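Local coordinates for protein 4-phosphoerythronate dehydrogenase (Lactobacillus jensenii, PDB 4PRK) that probably reduces pyruvate to D-lactate with NADH, as a D-lactate dehydrogenase of the D-isomer-specific 2-hydroxyacid dehydrogenase family, at residues A17-E20 with K21-C25; A262-S265 with S266-K270; T300-S303 with V304-M307; S311-D314 with T315-A319. One frame throughout, in Å; residues are numbered along the deposited sequence.

Interaction 1. Residues A17-E20 with K21-C25; sequences AATE and KKFGC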
ATOM      1  N   ALA A  17      -5.131 -28.557 -21.422  1.00 35.04           N
ATOM      2  CA  ALA A  17      -3.939 -29.337 -21.622  1.00 35.14           C
ATOM      3  C   ALA A  17      -2.979 -28.987 -20.529  1.00 35.49           C
ATOM      4  O   ALA A  17      -2.291 -29.847 -20.024  1.00 38.09           O
ATOM      5  CB  ALA A  17      -3.352 -29.038 -22.981  1.00 32.67           C
ATOM      6  N   ALA A  18      -2.906 -27.717 -20.155  1.00 35.48           N
ATOM      7  CA  ALA A  18      -1.932 -27.316 -19.127  1.00 38.32           C
ATOM      8  C   ALA A  18      -2.323 -27.935 -17.781  1.00 39.89           C
ATOM      9  O   ALA A  18      -1.465 -28.275 -16.966  1.00 33.40           O
ATOM     10  CB  ALA A  18      -1.861 -25.808 -19.007  1.00 35.56           C
ATOM     11  N   THR A  19      -3.626 -28.093 -17.565  1.00 41.48           N
ATOM     12  CA  THR A  19      -4.103 -28.611 -16.292  1.00 45.66           C
ATOM     13  C   THR A  19      -3.777 -30.103 -16.198  1.00 46.74           C
ATOM     14  O   THR A  19      -3.353 -30.607 -15.133  1.00 40.26           O
ATOM     15  CB  THR A  19      -5.605 -28.310 -16.109  1.00 45.43           C
ATOM     16  OG1 THR A  19      -5.799 -26.880 -16.079  1.00 41.82           O
ATOM     17  CG2 THR A  19      -6.095 -28.917 -14.831  1.00 41.90           C
ATOM     18  N   GLU A  20      -3.939 -30.797 -17.329  1.00 47.75           N
ATOM     19  CA  GLU A  20      -3.557 -32.212 -17.405  1.00 45.62           C
ATOM     20  C   GLU A  20      -2.107 -32.374 -16.978  1.00 44.27           C
ATOM     21  O   GLU A  20      -1.790 -33.114 -16.040  1.00 43.70           O
ATOM     22  CB  GLU A  20      -3.829 -32.767 -18.789  1.00 38.94           C
ATOM     23  CG  GLU A  20      -5.326 -33.001 -18.973  1.00 41.98           C
ATOM     24  CD  GLU A  20      -5.770 -33.451 -20.365  1.00 39.26           C
ATOM     25  OE1 GLU A  20      -5.248 -33.025 -21.413  1.00 42.99           O
ATOM     26  OE2 GLU A  20      -6.739 -34.210 -20.413  1.00 42.45           O
ATOM     27  N   LYS A  21      -1.236 -31.633 -17.634  1.00 45.73           N
ATOM     28  CA  LYS A  21       0.185 -31.690 -17.327  1.00 50.02           C
ATOM     29  C   LYS A  21       0.427 -31.339 -15.857  1.00 54.63           C
ATOM     30  O   LYS A  21       1.167 -32.050 -15.180  1.00 51.78           O
ATOM     31  CB  LYS A  21       0.997 -30.766 -18.215  1.00 47.67           C
ATOM     32  CG  LYS A  21       2.466 -30.688 -17.802  1.00 54.39           C
ATOM     33  CD  LYS A  21       3.298 -29.752 -18.673  1.00 56.02           C
ATOM     34  CE  LYS A  21       2.707 -28.352 -18.674  1.00 61.83           C
ATOM     35  NZ  LYS A  21       3.657 -27.331 -19.187  1.00 65.18           N
ATOM     36  N   LYS A  22      -0.204 -30.269 -15.363  1.00 52.55           N
ATOM     37  CA  LYS A  22      -0.022 -29.868 -13.976  1.00 53.31           C
ATOM     38  C   LYS A  22      -0.550 -30.897 -12.968  1.00 51.55           C
ATOM     39  O   LYS A  22       0.101 -31.158 -11.964  1.00 53.92           O
ATOM     40  CB  LYS A  22      -0.668 -28.524 -13.717  1.00 57.03           C
ATOM     41  CG  LYS A  22      -0.687 -28.076 -12.261  1.00 56.04           C
ATOM     42  CD  LYS A  22      -1.367 -26.706 -12.218  1.00 58.25           C
ATOM     43  CE  LYS A  22      -1.463 -26.142 -10.817  1.00 55.68           C
ATOM     44  NZ  LYS A  22      -1.584 -24.670 -10.896  1.00 56.50           N
ATOM     45  N   PHE A  23      -1.707 -31.490 -13.207  1.00 44.53           N
ATOM     46  CA  PHE A  23      -2.159 -32.505 -12.269  1.00 45.69           C
ATOM     47  C   PHE A  23      -1.740 -33.917 -12.617  1.00 52.55           C
ATOM     48  O   PHE A  23      -1.944 -34.838 -11.826  1.00 56.65           O
ATOM     49  CB  PHE A  23      -3.660 -32.428 -12.087  1.00 48.79           C
ATOM     50  CG  PHE A  23      -4.087 -31.296 -11.164  1.00 50.78           C
ATOM     51  CD1 PHE A  23      -4.009 -29.974 -11.590  1.00 47.44           C
ATOM     52  CD2 PHE A  23      -4.533 -31.567  -9.860  1.00 52.13           C
ATOM     53  CE1 PHE A  23      -4.383 -28.942 -10.758  1.00 52.00           C
ATOM     54  CE2 PHE A  23      -4.923 -30.537  -9.022  1.00 54.43           C
ATOM     55  CZ  PHE A  23      -4.853 -29.223  -9.471  1.00 52.71           C
ATOM     56  N   GLY A  24      -1.131 -34.097 -13.783  1.00 55.87           N
ATOM     57  CA  GLY A  24      -0.818 -35.436 -14.243  1.00 55.30           C
ATOM     58  C   GLY A  24      -2.069 -36.293 -14.204  1.00 51.92           C
ATOM     59  O   GLY A  24      -2.052 -37.387 -13.644  1.00 47.90           O
ATOM     60  N   CYS A  25      -3.164 -35.762 -14.735  1.00 43.58           N
ATOM     61  CA  CYS A  25      -4.384 -36.529 -14.883  1.00 46.90           C
ATOM     62  C   CYS A  25      -4.938 -36.212 -16.252  1.00 46.62           C
ATOM     63  O   CYS A  25      -4.447 -35.283 -16.926  1.00 52.93           O
ATOM     64  CB  CYS A  25      -5.399 -36.136 -13.802  1.00 50.25           C
ATOM     65  SG  CYS A  25      -6.122 -34.512 -14.071  1.00 52.56           S
TER

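Interaction 2. Residues A262-S265 with S266-K270; sequences AHES and SYFFK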
ATOM      1  N   ALA A 262     -31.420  -7.147 -11.268  1.00 29.87           N
ATOM      2  CA  ALA A 262     -32.631  -7.953 -11.080  1.00 35.20           C
ATOM      3  C   ALA A 262     -33.189  -8.403 -12.433  1.00 35.64           C
ATOM      4  O   ALA A 262     -33.223  -7.616 -13.385  1.00 36.36           O
ATOM      5  CB  ALA A 262     -33.686  -7.151 -10.324  1.00 32.21           C
ATOM      6  N   HIS A 263     -33.569  -9.671 -12.521  1.00 38.83           N
ATOM      7  CA  HIS A 263     -34.107 -10.260 -13.762  1.00 45.33           C
ATOM      8  C   HIS A 263     -33.090 -10.469 -14.853  1.00 43.51           C
ATOM      9  O   HIS A 263     -33.466 -10.718 -16.019  1.00 42.96           O
ATOM     10  CB  HIS A 263     -35.279  -9.417 -14.311  1.00 45.46           C
ATOM     11  CG  HIS A 263     -36.374  -9.244 -13.317  1.00 53.85           C
ATOM     12  ND1 HIS A 263     -36.785  -8.010 -12.863  1.00 54.82           N
ATOM     13  CD2 HIS A 263     -37.102 -10.160 -12.635  1.00 54.85           C
ATOM     14  CE1 HIS A 263     -37.744  -8.174 -11.972  1.00 56.84           C
ATOM     15  NE2 HIS A 263     -37.946  -9.468 -11.809  1.00 55.25           N
ATOM     16  N   GLU A 264     -31.802 -10.380 -14.503  1.00 38.54           N
ATOM     17  CA  GLU A 264     -30.750 -10.514 -15.533  1.00 35.96           C
ATOM     18  C   GLU A 264     -30.796 -11.865 -16.204  1.00 33.01           C
ATOM     19  O   GLU A 264     -30.240 -12.074 -17.280  1.00 33.63           O
ATOM     20  CB  GLU A 264     -29.354 -10.303 -14.929  1.00 33.90           C
ATOM     21  CG  GLU A 264     -28.968 -11.333 -13.916  1.00 33.27           C
ATOM     22  CD  GLU A 264     -27.639 -11.022 -13.238  1.00 36.59           C
ATOM     23  OE1 GLU A 264     -26.847 -11.978 -13.078  1.00 31.50           O
ATOM     24  OE2 GLU A 264     -27.370  -9.836 -12.909  1.00 36.52           O
ATOM     25  N   SER A 265     -31.399 -12.814 -15.525  1.00 36.41           N
ATOM     26  CA  SER A 265     -31.421 -14.187 -16.025  1.00 39.44           C
ATOM     27  C   SER A 265     -32.075 -14.330 -17.398  1.00 38.18           C
ATOM     28  O   SER A 265     -31.793 -15.251 -18.142  1.00 37.94           O
ATOM     29  CB  SER A 265     -32.134 -15.087 -15.024  1.00 41.42           C
ATOM     30  OG  SER A 265     -31.262 -15.334 -13.918  1.00 46.35           O
ATOM     31  N   SER A 266     -32.968 -13.425 -17.723  1.00 37.80           N
ATOM     32  CA  SER A 266     -33.591 -13.470 -19.017  1.00 41.50           C
ATOM     33  C   SER A 266     -32.598 -13.242 -20.160  1.00 42.20           C
ATOM     34  O   SER A 266     -32.750 -13.810 -21.217  1.00 43.85           O
ATOM     35  CB  SER A 266     -34.781 -12.528 -19.084  1.00 42.11           C
ATOM     36  OG  SER A 266     -34.387 -11.257 -19.514  1.00 45.43           O
ATOM     37  N   TYR A 267     -31.631 -12.357 -19.967  1.00 37.46           N
ATOM     38  CA  TYR A 267     -30.688 -12.038 -21.028  1.00 35.65           C
ATOM     39  C   TYR A 267     -29.177 -12.170 -20.783  1.00 35.87           C
ATOM     40  O   TYR A 267     -28.427 -12.287 -21.725  1.00 40.08           O
ATOM     41  CB  TYR A 267     -30.996 -10.659 -21.578  1.00 37.25           C
ATOM     42  CG  TYR A 267     -30.947  -9.567 -20.559  1.00 34.64           C
ATOM     43  CD1 TYR A 267     -31.864  -9.511 -19.539  1.00 35.35           C
ATOM     44  CD2 TYR A 267     -29.990  -8.583 -20.632  1.00 35.77           C
ATOM     45  CE1 TYR A 267     -31.829  -8.503 -18.611  1.00 34.36           C
ATOM     46  CE2 TYR A 267     -29.946  -7.574 -19.713  1.00 34.19           C
ATOM     47  CZ  TYR A 267     -30.868  -7.542 -18.703  1.00 36.06           C
ATOM     48  OH  TYR A 267     -30.827  -6.543 -17.787  1.00 37.65           O
ATOM     49  N   PHE A 268     -28.727 -12.137 -19.541  1.00 34.47           N
ATOM     50  CA  PHE A 268     -27.300 -12.282 -19.267  1.00 34.34           C
ATOM     51  C   PHE A 268     -26.831 -13.681 -19.677  1.00 36.29           C
ATOM     52  O   PHE A 268     -27.516 -14.655 -19.447  1.00 34.95           O
ATOM     53  CB  PHE A 268     -26.997 -12.029 -17.787  1.00 34.18           C
ATOM     54  CG  PHE A 268     -26.794 -10.587 -17.433  1.00 31.20           C
ATOM     55  CD1 PHE A 268     -27.322  -9.580 -18.202  1.00 33.64           C
ATOM     56  CD2 PHE A 268     -26.078 -10.244 -16.315  1.00 31.72           C
ATOM     57  CE1 PHE A 268     -27.129  -8.264 -17.860  1.00 33.61           C
ATOM     58  CE2 PHE A 268     -25.877  -8.934 -15.971  1.00 28.87           C
ATOM     59  CZ  PHE A 268     -26.404  -7.940 -16.743  1.00 29.73           C
ATOM     60  N   PHE A 269     -25.655 -13.763 -20.276  1.00 36.02           N
ATOM     61  CA  PHE A 269     -25.102 -15.018 -20.757  1.00 37.61           C
ATOM     62  C   PHE A 269     -25.756 -15.581 -22.032  1.00 38.29           C
ATOM     63  O   PHE A 269     -25.505 -16.718 -22.380  1.00 37.65           O
ATOM     64  CB  PHE A 269     -25.012 -16.043 -19.622  1.00 38.31           C
ATOM     65  CG  PHE A 269     -24.224 -15.544 -18.448  1.00 39.56           C
ATOM     66  CD1 PHE A 269     -22.961 -15.002 -18.636  1.00 42.94           C
ATOM     67  CD2 PHE A 269     -24.754 -15.559 -17.188  1.00 42.02           C
ATOM     68  CE1 PHE A 269     -22.225 -14.535 -17.589  1.00 42.64           C
ATOM     69  CE2 PHE A 269     -24.035 -15.062 -16.125  1.00 44.41           C
ATOM     70  CZ  PHE A 269     -22.771 -14.541 -16.330  1.00 44.65           C
ATOM     71  N   LYS A 270     -26.547 -14.775 -22.746  1.00 39.83           N
ATOM     72  CA  LYS A 270     -27.253 -15.225 -23.971  1.00 40.66           C
ATOM     73  C   LYS A 270     -26.990 -14.265 -25.071  1.00 40.34           C
ATOM     74  O   LYS A 270     -26.513 -13.161 -24.786  1.00 40.77           O
ATOM     75  CB  LYS A 270     -28.768 -15.288 -23.746  1.00 38.24           C
ATOM     76  CG  LYS A 270     -29.140 -16.464 -22.919  1.00 40.58           C
ATOM     77  CD  LYS A 270     -30.339 -16.194 -22.050  1.00 48.06           C
ATOM     78  CE  LYS A 270     -30.572 -17.401 -21.168  1.00 52.04           C
ATOM     79  NZ  LYS A 270     -31.627 -17.059 -20.190  1.00 60.05           N
TER
HETATM   80  O   HOH W   1     -32.926  -6.444 -16.272  1.00 34.43           O

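Interaction 3. Residues T300-S303 with V304-M307; sequences TKTS and VRNM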
ATOM      1  N   THR A 300     -11.702 -13.461 -15.133  1.00 24.44           N
ATOM      2  CA  THR A 300     -10.251 -13.384 -15.385  1.00 27.46           C
ATOM      3  C   THR A 300      -9.691 -14.791 -15.577  1.00 28.46           C
ATOM      4  O   THR A 300     -10.369 -15.778 -15.311  1.00 27.72           O
ATOM      5  CB  THR A 300      -9.507 -12.785 -14.193  1.00 27.86           C
ATOM      6  OG1 THR A 300      -9.676 -13.647 -13.053  1.00 29.84           O
ATOM      7  CG2 THR A 300     -10.110 -11.424 -13.865  1.00 30.13           C
ATOM      8  N   LYS A 301      -8.454 -14.864 -16.050  1.00 30.01           N
ATOM      9  CA  LYS A 301      -7.758 -16.128 -16.247  1.00 31.21           C
ATOM     10  C   LYS A 301      -7.612 -16.860 -14.924  1.00 30.53           C
ATOM     11  O   LYS A 301      -7.749 -18.045 -14.855  1.00 25.43           O
ATOM     12  CB  LYS A 301      -6.350 -15.877 -16.745  1.00 32.06           C
ATOM     13  CG  LYS A 301      -6.247 -15.140 -18.071  1.00 38.88           C
ATOM     14  CD  LYS A 301      -6.197 -16.100 -19.238  1.00 46.67           C
ATOM     15  CE  LYS A 301      -5.639 -15.422 -20.478  1.00 54.48           C
ATOM     16  NZ  LYS A 301      -5.539 -16.463 -21.549  1.00 61.51           N
ATOM     17  N   THR A 302      -7.296 -16.128 -13.862  1.00 30.99           N
ATOM     18  CA  THR A 302      -7.216 -16.743 -12.574  1.00 30.01           C
ATOM     19  C   THR A 302      -8.553 -17.397 -12.211  1.00 29.82           C
ATOM     20  O   THR A 302      -8.562 -18.475 -11.652  1.00 27.48           O
ATOM     21  CB  THR A 302      -6.831 -15.710 -11.504  1.00 31.82           C
ATOM     22  OG1 THR A 302      -5.691 -14.962 -11.956  1.00 30.37           O
ATOM     23  CG2 THR A 302      -6.549 -16.440 -10.098  1.00 32.01           C
ATOM     24  N   SER A 303      -9.690 -16.760 -12.475  1.00 29.07           N
ATOM     25  CA  SER A 303     -10.913 -17.328 -11.925  1.00 31.63           C
ATOM     26  C   SER A 303     -11.173 -18.611 -12.645  1.00 31.64           C
ATOM     27  O   SER A 303     -11.500 -19.642 -12.035  1.00 28.02           O
ATOM     28  CB  SER A 303     -12.162 -16.417 -12.054  1.00 31.86           C
ATOM     29  OG  SER A 303     -12.130 -15.309 -11.163  1.00 29.48           O
ATOM     30  N   VAL A 304     -11.098 -18.519 -13.969  1.00 32.93           N
ATOM     31  CA  VAL A 304     -11.496 -19.636 -14.806  1.00 32.34           C
ATOM     32  C   VAL A 304     -10.587 -20.840 -14.466  1.00 29.86           C
ATOM     33  O   VAL A 304     -11.064 -21.943 -14.282  1.00 30.66           O
ATOM     34  CB  VAL A 304     -11.444 -19.249 -16.284  1.00 35.84           C
ATOM     35  CG1 VAL A 304     -11.574 -20.478 -17.205  1.00 36.86           C
ATOM     36  CG2 VAL A 304     -12.542 -18.254 -16.562  1.00 35.33           C
ATOM     37  N   ARG A 305      -9.302 -20.597 -14.287  1.00 29.32           N
ATOM     38  CA  ARG A 305      -8.418 -21.652 -13.880  1.00 33.25           C
ATOM     39  C   ARG A 305      -8.760 -22.232 -12.489  1.00 36.16           C
ATOM     40  O   ARG A 305      -8.763 -23.441 -12.316  1.00 32.95           O
ATOM     41  CB  ARG A 305      -7.000 -21.153 -13.864  1.00 35.34           C
ATOM     42  CG  ARG A 305      -6.059 -22.234 -13.424  1.00 39.96           C
ATOM     43  CD  ARG A 305      -4.814 -21.671 -12.836  1.00 42.30           C
ATOM     44  NE  ARG A 305      -5.048 -21.171 -11.495  1.00 44.85           N
ATOM     45  CZ  ARG A 305      -4.107 -20.579 -10.772  1.00 49.12           C
ATOM     46  NH1 ARG A 305      -4.371 -20.129  -9.552  1.00 49.10           N
ATOM     47  NH2 ARG A 305      -2.894 -20.425 -11.281  1.00 48.47           N
ATOM     48  N   ASN A 306      -9.016 -21.360 -11.507  1.00 29.83           N
ATOM     49  CA  ASN A 306      -9.325 -21.794 -10.167  1.00 31.26           C
ATOM     50  C   ASN A 306     -10.588 -22.593 -10.113  1.00 32.22           C
ATOM     51  O   ASN A 306     -10.644 -23.585  -9.397  1.00 31.97           O
ATOM     52  CB  ASN A 306      -9.353 -20.633  -9.185  1.00 30.31           C
ATOM     53  CG  ASN A 306      -7.956 -20.132  -8.876  1.00 34.62           C
ATOM     54  OD1 ASN A 306      -6.941 -20.747  -9.290  1.00 34.72           O
ATOM     55  ND2 ASN A 306      -7.867 -19.003  -8.174  1.00 36.82           N
ATOM     56  N   MET A 307     -11.565 -22.235 -10.917  1.00 31.54           N
ATOM     57  CA  MET A 307     -12.791 -22.996 -10.947  1.00 34.82           C
ATOM     58  C   MET A 307     -12.553 -24.444 -11.364  1.00 39.12           C
ATOM     59  O   MET A 307     -13.196 -25.357 -10.835  1.00 39.03           O
ATOM     60  CB  MET A 307     -13.822 -22.341 -11.864  1.00 39.43           C
ATOM     61  CG  MET A 307     -14.455 -21.090 -11.249  1.00 46.74           C
ATOM     62  SD  MET A 307     -15.639 -20.238 -12.331  1.00 51.14           S
ATOM     63  CE  MET A 307     -15.048 -18.554 -12.300  1.00 60.89           C
TER

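Interaction 4. Residues S311-D314 with T315-A319; sequences SLRD and TIALA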
ATOM      1  N   SER A 311     -11.900 -27.392  -7.850  1.00 35.31           N
ATOM      2  CA  SER A 311     -12.793 -28.540  -7.892  1.00 35.80           C
ATOM      3  C   SER A 311     -12.028 -29.875  -8.199  1.00 42.09           C
ATOM      4  O   SER A 311     -12.113 -30.866  -7.441  1.00 40.89           O
ATOM      5  CB  SER A 311     -13.896 -28.262  -8.907  1.00 36.61           C
ATOM      6  OG  SER A 311     -13.400 -28.049 -10.219  1.00 37.20           O
ATOM      7  N   LEU A 312     -11.234 -29.854  -9.268  1.00 41.57           N
ATOM      8  CA  LEU A 312     -10.424 -31.011  -9.690  1.00 45.34           C
ATOM      9  C   LEU A 312      -9.663 -31.599  -8.481  1.00 44.91           C
ATOM     10  O   LEU A 312      -9.702 -32.803  -8.256  1.00 43.67           O
ATOM     11  CB  LEU A 312      -9.402 -30.572 -10.809  1.00 42.42           C
ATOM     12  CG  LEU A 312      -8.382 -31.616 -11.333  1.00 46.80           C
ATOM     13  CD1 LEU A 312      -9.150 -32.792 -11.938  1.00 43.54           C
ATOM     14  CD2 LEU A 312      -7.346 -31.096 -12.341  1.00 47.74           C
ATOM     15  N   ARG A 313      -8.975 -30.718  -7.742  1.00 42.43           N
ATOM     16  CA  ARG A 313      -8.175 -31.058  -6.581  1.00 44.95           C
ATOM     17  C   ARG A 313      -9.018 -31.697  -5.464  1.00 46.06           C
ATOM     18  O   ARG A 313      -8.650 -32.754  -4.963  1.00 48.79           O
ATOM     19  CB  ARG A 313      -7.399 -29.832  -6.055  1.00 45.88           C
ATOM     20  CG  ARG A 313      -6.138 -30.196  -5.284  1.00 49.97           C
ATOM     21  CD  ARG A 313      -6.118 -29.634  -3.859  1.00 55.28           C
ATOM     22  NE  ARG A 313      -7.203 -30.207  -3.052  1.00 63.27           N
ATOM     23  CZ  ARG A 313      -7.080 -31.052  -2.022  1.00 56.47           C
ATOM     24  NH1 ARG A 313      -5.896 -31.444  -1.585  1.00 56.66           N
ATOM     25  NH2 ARG A 313      -8.173 -31.488  -1.409  1.00 52.61           N
ATOM     26  N   ASP A 314     -10.134 -31.093  -5.068  1.00 46.47           N
ATOM     27  CA  ASP A 314     -11.032 -31.764  -4.098  1.00 50.80           C
ATOM     28  C   ASP A 314     -11.577 -33.054  -4.685  1.00 51.21           C
ATOM     29  O   ASP A 314     -11.776 -34.007  -3.956  1.00 47.65           O
ATOM     30  CB  ASP A 314     -12.244 -30.907  -3.679  1.00 48.97           C
ATOM     31  CG  ASP A 314     -11.922 -29.919  -2.557  1.00 50.20           C
ATOM     32  OD1 ASP A 314     -10.766 -29.881  -2.076  1.00 41.84           O
ATOM     33  OD2 ASP A 314     -12.843 -29.170  -2.153  1.00 53.34           O
ATOM     34  N   THR A 315     -11.832 -33.069  -5.998  1.00 51.98           N
ATOM     35  CA  THR A 315     -12.457 -34.214  -6.636  1.00 49.46           C
ATOM     36  C   THR A 315     -11.523 -35.415  -6.650  1.00 49.82           C
ATOM     37  O   THR A 315     -11.950 -36.510  -6.283  1.00 42.41           O
ATOM     38  CB  THR A 315     -12.968 -33.842  -8.022  1.00 50.41           C
ATOM     39  OG1 THR A 315     -13.945 -32.819  -7.843  1.00 46.49           O
ATOM     40  CG2 THR A 315     -13.614 -35.063  -8.748  1.00 49.44           C
ATOM     41  N   ILE A 316     -10.258 -35.189  -7.043  1.00 47.58           N
ATOM     42  CA  ILE A 316      -9.191 -36.205  -6.945  1.00 50.85           C
ATOM     43  C   ILE A 316      -9.001 -36.720  -5.496  1.00 55.28           C
ATOM     44  O   ILE A 316      -8.798 -37.933  -5.271  1.00 48.55           O
ATOM     45  CB  ILE A 316      -7.825 -35.680  -7.505  1.00 47.97           C
ATOM     46  CG1 ILE A 316      -7.909 -35.556  -9.036  1.00 47.91           C
ATOM     47  CG2 ILE A 316      -6.642 -36.576  -7.085  1.00 46.19           C
ATOM     48  CD1 ILE A 316      -6.601 -35.290  -9.751  1.00 49.19           C
ATOM     49  N   ALA A 317      -9.053 -35.802  -4.526  1.00 51.29           N
ATOM     50  CA  ALA A 317      -8.787 -36.159  -3.140  1.00 54.16           C
ATOM     51  C   ALA A 317      -9.826 -37.174  -2.639  1.00 53.93           C
ATOM     52  O   ALA A 317      -9.470 -38.208  -2.061  1.00 54.79           O
ATOM     53  CB  ALA A 317      -8.759 -34.908  -2.265  1.00 54.54           C
ATOM     54  N   LEU A 318     -11.099 -36.883  -2.914  1.00 54.48           N
ATOM     55  CA  LEU A 318     -12.247 -37.697  -2.449  1.00 54.81           C
ATOM     56  C   LEU A 318     -12.289 -39.045  -3.171  1.00 51.95           C
ATOM     57  O   LEU A 318     -12.666 -40.057  -2.598  1.00 50.01           O
ATOM     58  CB  LEU A 318     -13.581 -36.929  -2.652  1.00 52.94           C
ATOM     59  CG  LEU A 318     -13.777 -35.697  -1.752  1.00 48.75           C
ATOM     60  CD1 LEU A 318     -14.970 -34.817  -2.177  1.00 44.41           C
ATOM     61  CD2 LEU A 318     -13.882 -36.175  -0.299  1.00 46.55           C
ATOM     62  N   ALA A 319     -11.880 -39.032  -4.432  1.00 53.10           N
ATOM     63  CA  ALA A 319     -11.580 -40.268  -5.166  1.00 58.53           C
ATOM     64  C   ALA A 319     -10.473 -41.085  -4.470  1.00 48.61           C
ATOM     65  O   ALA A 319     -10.558 -42.311  -4.431  1.00 48.73           O
ATOM     66  CB  ALA A 319     -11.231 -39.979  -6.631  1.00 57.73           C
TER

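Interaction 1. Residues A17-E20 with K21-C25
Glu20 O meets the backbone of Gly24 and Cys25 where helix 10-23 ends in a Schellman motif. Cys25 N reaches this oxygen over 3.3 Å, while the bond from Gly24 N to the same atom is weak and strongly bent. A second weak bond, from Gly24 N to Lys21 O, completes the motif. Gly24 is its C-prime residue: with phi at 53° it turns the chain out of the helix and on toward strand 26-30. One turn back the helix is still regular, and Phe23 N donates to Thr19 O over 2.7 Å, at 167° at the hydrogen.

Two side chains line up along the last turn. Thr19 CG2, set anti to its own backbone nitrogen (OG1 has chi1 -63°), runs beside Phe23 and touches ring atom CD1 at 4.0 Å. Thr19 O lies at the edge of the same ring, in its plane. Leu312 and Arg313 of helix 301-319 pack against Phe23, and Leu312 also meets Thr19. Thr19 OG1 bonds back to Leu15 O and across to Glu309 OE2, and the other carboxylate oxygen of Glu309 takes a salt bridge from Lys22 NZ.

The helix joins strands 2-6 and 26-30 in a beta-alpha-beta crossover, and Glu20 ties its end to the second of these: OE2 accepts from Leu27 N. The first carbons of the Glu20 side chain lie against the backbone that follows the helix, with CG 3.2 Å from Cys25 O; Glu20 CA makes a CH...O contact with the same oxygen, also at 3.2 Å.

Interaction 2. Residues A262-S265 with S266-K270
In the loop between strand 255-258 and helix 279-285, the backbone doubles round so that Glu264 lies against the ring of Phe268. Glu264 CB sits over one face of that ring, 3.6 Å from its centroid and 16° off the normal, a CH-pi contact. A chi1 of 64° places CG between the backbone nitrogen and the carbonyl carbon, and the extended chain then carries the carboxylate along the ring, with OE2 3.5 Å from Phe268 CE2 and the two planes 33° apart. OE2 is held there by Thr260 OG1 and Leu261 N.

Glu264 O takes two backbone donors. Phe268 N approaches almost head-on at 2.7 Å, whereas Tyr267 N comes from well above the carbonyl plane at 3.0 Å. This loop belongs to the NAD-binding, Rossmann-type part of the chain, and its second half is a type II beta turn from Tyr267 to Lys270, closed by Lys270 N to Tyr267 O.

From the last position of that turn the Lys270 side chain reaches back, and NZ donates to Ser265 O over 2.7 Å. On the phenol side, a water accepts from Tyr267 OH at 2.6 Å and donates to Ala262 O at 3.1 Å, lying in the plane of the Tyr267 ring. Phe133 of the second subunit meets this ring edge-to-face and also packs on Phe268.

Interaction 3. Residues T300-S303 with V304-M307
Met307 N donates to Ser303 O over 2.8 Å, and Asn306 N to Thr302 O over 2.9 Å, in the first turns of helix 301-319. Thr300 is the N-cap: its OG1 accepts from Ser303 N at 3.2 Å and is also bonded to Glu143 of the second subunit, as is Thr302 OG1. Arg305 grips Asn306 OD1 side-on, through NE at 2.9 Å and NH1 at 2.7 Å, with that oxygen in the guanidinium plane. Together with the bonds from ND2 to Tyr101 O and to Tyr179 OH of the third subunit, this holds the amide in its orientation.

Beside this amide, Thr302 CG2 packs at 3.5 Å from ND2, the two side chains running alongside one another. On another flank the Met307 chain bends at chi3 (-128°), which returns CE to 3.6 Å from Ser303 CB. Val304 CG2 rests 3.5 Å from Thr300 O.

The turn is buried among several elements: Val304 packs on Ser11, Glu12 and Leu15 of helix 10-23, and Thr300 and Ser303 on Ala105 of helix 103-118.

Interaction 4. Residues S311-D314 with T315-A319
Ser311 O is gripped twice by Thr315: the amide N comes nearly head-on at 2.6 Å, and the hydroxyl OG1 donates at 2.7 Å from 58° out of the carbonyl plane. A chi1 of -61° sets OG1 beside the backbone nitrogen of Thr315, where it can turn back to the preceding turn of helix 301-319. The hydroxyl of this buried threonine is satisfied inside its own helix. Next along, Ile316 N donates to Leu312 O over 2.7 Å, almost straight at 173°.

Arg313 and Asp314, neighbours in sequence, form a salt bridge: NH2 meets OD1 at 3.1 Å, on the anti side of the carboxylate and close to both planes. Bends at chi2 and chi3 swing the guanidinium forward along the helix, toward its C-terminal end, bringing NH2 within 3.6 Å of Ala317 CB as well. Both groups have further partners in the C-terminal segment. NH2 also donates to Arg323 O, and the carboxylate is met at OD1 by His325 N and at OD2 by Phe326 N, so the buried Asp314 pins the returning chain with each oxygen.

The apolar flank is made by Leu312 and Ile316, which, one turn apart, run alongside each other, their CD1 atoms 4.2 Å apart. On the following turn Leu318 CG rests 3.4 Å from Asp314 O.

Around this last part of the helix, Ser311, Leu312 and Thr315 pack on Leu49 of strand 47-50, Leu312 also on helix 10-23, and Asp314 and Leu318 on strand 94-96.

Interactions 3 and 4 are successive parts of helix 301-319, their centres about 17 Å apart. Interaction 1, the end of helix 10-23, lies against interaction 4: Leu312 CD2 packs 3.5 Å from both Phe23 CG and Thr19 CG2, and 4.0 Å from Cys25 SG. The C-terminal helix is thereby seated on the five-stranded sheet domain. Interactions 1 and 3 are about 15 Å apart between centres and nearest atoms about 4 Å apart. Interaction 2 stands off in the NAD-binding part, about 22 Å from interaction 3 and 34 Å from interaction 1 between centres, yet interactions 2 and 3 both touch the second subunit.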